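Transcriptional regulator containing CBS domains (Streptococcus pneumoniae, PDB 6UOF) probably senses a small regulatory ligand, such as an adenine nucleotide, through this tandem CBS-domain module of a longer transcriptional regulator. Local coordinates at residues A[13-18]-A[108-113]; A[39-42]-A[48-51]. All coordinates share one frame; numbering follows the deposited sequence.

Contact 1 (A[13-18]-A[108-113]); sequences HEYGFL and LGVVTR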
loop_
_atom_site.group_PDB
_atom_site.type_symbol
_atom_site.label_atom_id
_atom_site.label_comp_id
_atom_site.label_asym_id
_atom_site.label_seq_id
_atom_site.Cartn_x
_atom_site.Cartn_y
_atom_site.Cartn_z
ATOM N N HIS A 13 9.666 2.414 4.097
ATOM C CA HIS A 13 10.623 3.427 3.571
ATOM C C HIS A 13 11.226 3.007 2.226
ATOM O O HIS A 13 11.669 3.908 1.488
ATOM C CB HIS A 13 11.716 3.712 4.589
ATOM C CG HIS A 13 12.474 2.493 4.956
ATOM N ND1 HIS A 13 12.081 1.674 6.000
ATOM C CD2 HIS A 13 13.582 1.933 4.421
ATOM C CE1 HIS A 13 12.932 0.668 6.096
ATOM N NE2 HIS A 13 13.855 0.803 5.139
ATOM N N GLU A 14 11.254 1.703 1.925
ATOM C CA GLU A 14 11.828 1.222 0.641
ATOM C C GLU A 14 10.797 1.415 -0.469
ATOM O O GLU A 14 11.145 1.987 -1.522
ATOM C CB GLU A 14 12.156 -0.272 0.685
ATOM C CG GLU A 14 13.193 -0.676 1.707
ATOM C CD GLU A 14 13.480 -2.173 1.706
ATOM O OE1 GLU A 14 12.999 -2.884 0.782
ATOM O OE2 GLU A 14 14.160 -2.640 2.637
ATOM N N TYR A 15 9.568 0.955 -0.224
ATOM C CA TYR A 15 8.499 0.964 -1.251
ATOM C C TYR A 15 7.861 2.347 -1.410
ATOM O O TYR A 15 7.595 2.800 -2.553
ATOM C CB TYR A 15 7.428 -0.060 -0.886
ATOM C CG TYR A 15 6.312 -0.064 -1.890
ATOM C CD1 TYR A 15 6.418 -0.764 -3.073
ATOM C CD2 TYR A 15 5.169 0.696 -1.679
ATOM C CE1 TYR A 15 5.412 -0.735 -4.022
ATOM C CE2 TYR A 15 4.144 0.724 -2.616
ATOM C CZ TYR A 15 4.265 0.006 -3.793
ATOM O OH TYR A 15 3.270 0.036 -4.734
ATOM N N GLY A 16 7.629 3.014 -0.289
ATOM C CA GLY A 16 6.947 4.321 -0.292
ATOM C C GLY A 16 5.659 4.299 0.507
ATOM O O GLY A 16 4.953 3.282 0.535
ATOM N N PHE A 17 5.343 5.434 1.102
ATOM C CA PHE A 17 4.056 5.576 1.807
ATOM C C PHE A 17 3.713 7.055 1.822
ATOM O O PHE A 17 4.594 7.906 1.645
ATOM C CB PHE A 17 4.107 5.028 3.236
ATOM C CG PHE A 17 4.978 5.847 4.153
ATOM C CD1 PHE A 17 6.357 5.687 4.178
ATOM C CD2 PHE A 17 4.408 6.790 4.994
ATOM C CE1 PHE A 17 7.143 6.468 5.011
ATOM C CE2 PHE A 17 5.195 7.568 5.832
ATOM C CZ PHE A 17 6.560 7.405 5.834
ATOM N N LEU A 18 2.429 7.332 2.017
ATOM C CA LEU A 18 1.974 8.734 2.169
ATOM C C LEU A 18 1.273 8.927 3.506
ATOM O O LEU A 18 0.825 7.953 4.102
ATOM C CB LEU A 18 1.036 9.093 1.020
ATOM C CG LEU A 18 1.789 9.412 -0.272
ATOM C CD1 LEU A 18 1.001 9.037 -1.492
ATOM C CD2 LEU A 18 2.231 10.860 -0.325
ATOM N N LEU A 108 3.628 -1.593 8.358
ATOM C CA LEU A 108 4.979 -2.194 8.281
ATOM C C LEU A 108 5.539 -1.998 6.869
ATOM O O LEU A 108 6.759 -1.795 6.718
ATOM C CB LEU A 108 4.901 -3.682 8.617
ATOM C CG LEU A 108 4.606 -4.004 10.079
ATOM C CD1 LEU A 108 4.321 -5.483 10.235
ATOM C CD2 LEU A 108 5.753 -3.555 10.966
ATOM N N GLY A 109 4.698 -2.130 5.845
ATOM C CA GLY A 109 5.199 -2.034 4.467
ATOM C C GLY A 109 4.167 -2.578 3.520
ATOM O O GLY A 109 2.967 -2.469 3.811
ATOM N N VAL A 110 4.619 -3.154 2.413
ATOM C CA VAL A 110 3.666 -3.684 1.397
ATOM C C VAL A 110 4.176 -4.992 0.815
ATOM O O VAL A 110 5.385 -5.280 0.885
ATOM C CB VAL A 110 3.472 -2.695 0.237
ATOM C CG1 VAL A 110 3.093 -1.301 0.693
ATOM C CG2 VAL A 110 4.681 -2.660 -0.690
ATOM N N VAL A 111 3.264 -5.766 0.236
ATOM C CA VAL A 111 3.641 -6.908 -0.647
ATOM C C VAL A 111 3.169 -6.525 -2.051
ATOM O O VAL A 111 2.056 -5.974 -2.200
ATOM C CB VAL A 111 3.079 -8.269 -0.212
ATOM C CG1 VAL A 111 3.618 -8.682 1.127
ATOM C CG2 VAL A 111 1.570 -8.333 -0.227
ATOM N N THR A 112 4.024 -6.764 -3.035
ATOM C CA THR A 112 3.669 -6.412 -4.431
ATOM C C THR A 112 3.264 -7.668 -5.200
ATOM O O THR A 112 3.768 -8.770 -4.908
ATOM C CB THR A 112 4.811 -5.710 -5.170
ATOM O OG1 THR A 112 5.811 -6.709 -5.396
ATOM C CG2 THR A 112 5.362 -4.505 -4.435
ATOM N N ARG A 113 2.432 -7.474 -6.215
ATOM C CA ARG A 113 1.942 -8.584 -7.064
ATOM C C ARG A 113 3.123 -9.297 -7.734
ATOM O O ARG A 113 3.159 -10.538 -7.717
ATOM C CB ARG A 113 0.980 -8.030 -8.120
ATOM C CG ARG A 113 0.322 -9.098 -8.971
ATOM C CD ARG A 113 -0.465 -8.435 -10.094
ATOM N NE ARG A 113 -1.162 -9.460 -10.852
ATOM C CZ ARG A 113 -2.423 -9.851 -10.655
ATOM N NH1 ARG A 113 -3.177 -9.296 -9.717
ATOM N NH2 ARG A 113 -2.927 -10.826 -11.391
#
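Y15 OH hydrogen-bonds to the backbone O of R38, fixing the polar end of a ring that packs on V110 over one face and meets T112 obliquely. No hydrogen bond joins 13-18 to 108-113, and the two are held by apolar packing alone. One methyl of V110 does most of the work: CG2 stands over the Y15 ring, 3.5 Å from its centroid and 18° off the ring normal, a CH-pi contact. The methyl is shifted from the ring centre toward the CB side, and V110 CG2 comes to 3.3 Å from Y15 CG, a tight approach. V110 CG1 sits beside it, 3.7 Å from Y15 CD2, so that the forked side chain spans part of the ring. Farther along the strand, T112 CG2 reaches Y15 CE1 at 3.8 Å. T112 divides its side chain between two tasks: the methyl packs on the tyrosine, while OG1 caps the helix 113-118 by bonding to D115 N. The ring extends toward the strand because Y15 CG is trans to its own backbone nitrogen (chi1 179°). M97 touches both Y15 and V110, and R10 touches both Y15 and T112. After Y15 the chain leaves the helix at G16, with positive phi, and turns into strand 18-19. The short helix 12-15 follows strand 10-11, which pairs with strand 107-112 of the second CBS motif. Strand 10-11 of the first motif thereby adds to the sheet of the second, an interlocking consistent with the tandem CBS pair, or Bateman module.

Contact 2 (A[39-42]-A[48-51]); sequences FPVI and VVGV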
loop_
_atom_site.group_PDB
_atom_site.type_symbol
_atom_site.label_atom_id
_atom_site.label_comp_id
_atom_site.label_asym_id
_atom_site.label_seq_id
_atom_site.Cartn_x
_atom_site.Cartn_y
_atom_site.Cartn_z
ATOM N N PHE A 39 0.088 3.467 -3.163
ATOM C CA PHE A 39 0.760 3.543 -1.841
ATOM C C PHE A 39 -0.220 3.457 -0.689
ATOM O O PHE A 39 -1.342 3.978 -0.767
ATOM C CB PHE A 39 1.513 4.864 -1.674
ATOM C CG PHE A 39 2.574 5.093 -2.715
ATOM C CD1 PHE A 39 3.778 4.408 -2.655
ATOM C CD2 PHE A 39 2.375 5.961 -3.771
ATOM C CE1 PHE A 39 4.748 4.594 -3.624
ATOM C CE2 PHE A 39 3.350 6.159 -4.727
ATOM C CZ PHE A 39 4.531 5.472 -4.659
ATOM N N PRO A 40 0.187 2.839 0.449
ATOM C CA PRO A 40 -0.622 2.907 1.665
ATOM C C PRO A 40 -0.548 4.325 2.231
ATOM O O PRO A 40 0.445 5.018 2.079
ATOM C CB PRO A 40 0.063 1.916 2.608
ATOM C CG PRO A 40 1.528 1.933 2.170
ATOM C CD PRO A 40 1.467 2.126 0.663
ATOM N N VAL A 41 -1.619 4.701 2.922
ATOM C CA VAL A 41 -1.714 6.027 3.590
ATOM C C VAL A 41 -1.898 5.824 5.091
ATOM O O VAL A 41 -2.762 5.034 5.482
ATOM C CB VAL A 41 -2.887 6.840 3.026
ATOM C CG1 VAL A 41 -2.857 8.230 3.617
ATOM C CG2 VAL A 41 -2.854 6.897 1.505
ATOM N N ILE A 42 -1.099 6.549 5.875
ATOM C CA ILE A 42 -1.200 6.440 7.357
ATOM C C ILE A 42 -1.649 7.758 7.983
ATOM O O ILE A 42 -1.383 8.829 7.449
ATOM C CB ILE A 42 0.137 5.997 7.975
ATOM C CG1 ILE A 42 1.274 6.981 7.679
ATOM C CG2 ILE A 42 0.457 4.575 7.566
ATOM C CD1 ILE A 42 2.560 6.722 8.451
ATOM N N VAL A 48 -3.014 2.491 9.136
ATOM C CA VAL A 48 -3.403 2.558 7.699
ATOM C C VAL A 48 -4.863 3.015 7.625
ATOM O O VAL A 48 -5.728 2.352 8.212
ATOM C CB VAL A 48 -3.191 1.200 7.024
ATOM C CG1 VAL A 48 -3.724 1.197 5.596
ATOM C CG2 VAL A 48 -1.724 0.817 7.043
ATOM N N VAL A 49 -5.111 4.107 6.908
ATOM C CA VAL A 49 -6.487 4.679 6.798
ATOM C C VAL A 49 -6.999 4.605 5.356
ATOM O O VAL A 49 -8.166 4.956 5.133
ATOM C CB VAL A 49 -6.502 6.120 7.324
ATOM C CG1 VAL A 49 -6.336 6.153 8.834
ATOM C CG2 VAL A 49 -5.470 7.005 6.646
ATOM N N GLY A 50 -6.158 4.180 4.420
ATOM C CA GLY A 50 -6.576 4.083 3.014
ATOM C C GLY A 50 -5.391 3.763 2.133
ATOM O O GLY A 50 -4.273 3.530 2.643
ATOM N N VAL A 51 -5.646 3.728 0.836
ATOM C CA VAL A 51 -4.594 3.542 -0.184
ATOM C C VAL A 51 -4.818 4.607 -1.256
ATOM O O VAL A 51 -5.976 5.040 -1.470
ATOM C CB VAL A 51 -4.623 2.117 -0.764
ATOM C CG1 VAL A 51 -4.210 1.055 0.246
ATOM C CG2 VAL A 51 -5.966 1.774 -1.388
#
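V41 bonds to the neighbouring strand through both its backbone polar atoms. V41 N donates to G50 O at 2.9 Å, from well above the carbonyl plane, and V49 N donates to V41 O at the same length but more nearly straight, with 168° at the hydrogen. V41 O also receives a CA-H...O contact from V48 CA at 3.4 Å, and F39 O receives one from V51 CA at 3.3 Å. In this antiparallel register V41 and G50 form the hydrogen-bonded pair, flanked by the non-hydrogen-bonded pairs P40-V51 and I42-V48. Between V41 and I42 it slips by one residue, making V49 the extra residue of a beta bulge. V49 CG2 lies 3.5 Å from V41 O and 4.2 Å from V41 CG1, the side chains crossing at about a right angle. A chi1 of -71° sets that methyl between the V49 backbone N and carbonyl carbon, against V41 O. This is the beta hairpin of the first CBS motif, preceded by helix 24-34 as in the beta-alpha-beta-beta core of the CBS fold. P40, I42, V48 and V51 share the face that packs on the second sheet, the first three touching L107 and V51 touching M97 and P99. V41, on the opposite face, meets I66 and M70, which V49 also touches. F39 points away from strand 48-52 and reaches Y27, L30 and V31 of helix 24-34, and strand 18-19 runs parallel alongside 39-42.

Both contacts are buried near the centre of the chain, yet they differ in kind. Contact 1 joins parts of the two CBS motifs by side-chain packing alone, whereas contact 2 is a local hairpin of the first motif, carried chiefly by backbone bonds. They share a seam: the chain leaving Y15 and G16 becomes strand 18-19, where L18 N and L18 O make probable hydrogen bonds of 3.0 Å each with P40 O and I42 N, while F39 CE1 and CD1 pack against the carbonyl oxygens of Y15 and G16. P40 also touches V110, so the hairpin and strand 107-112 meet directly, linking the two sheets of the module.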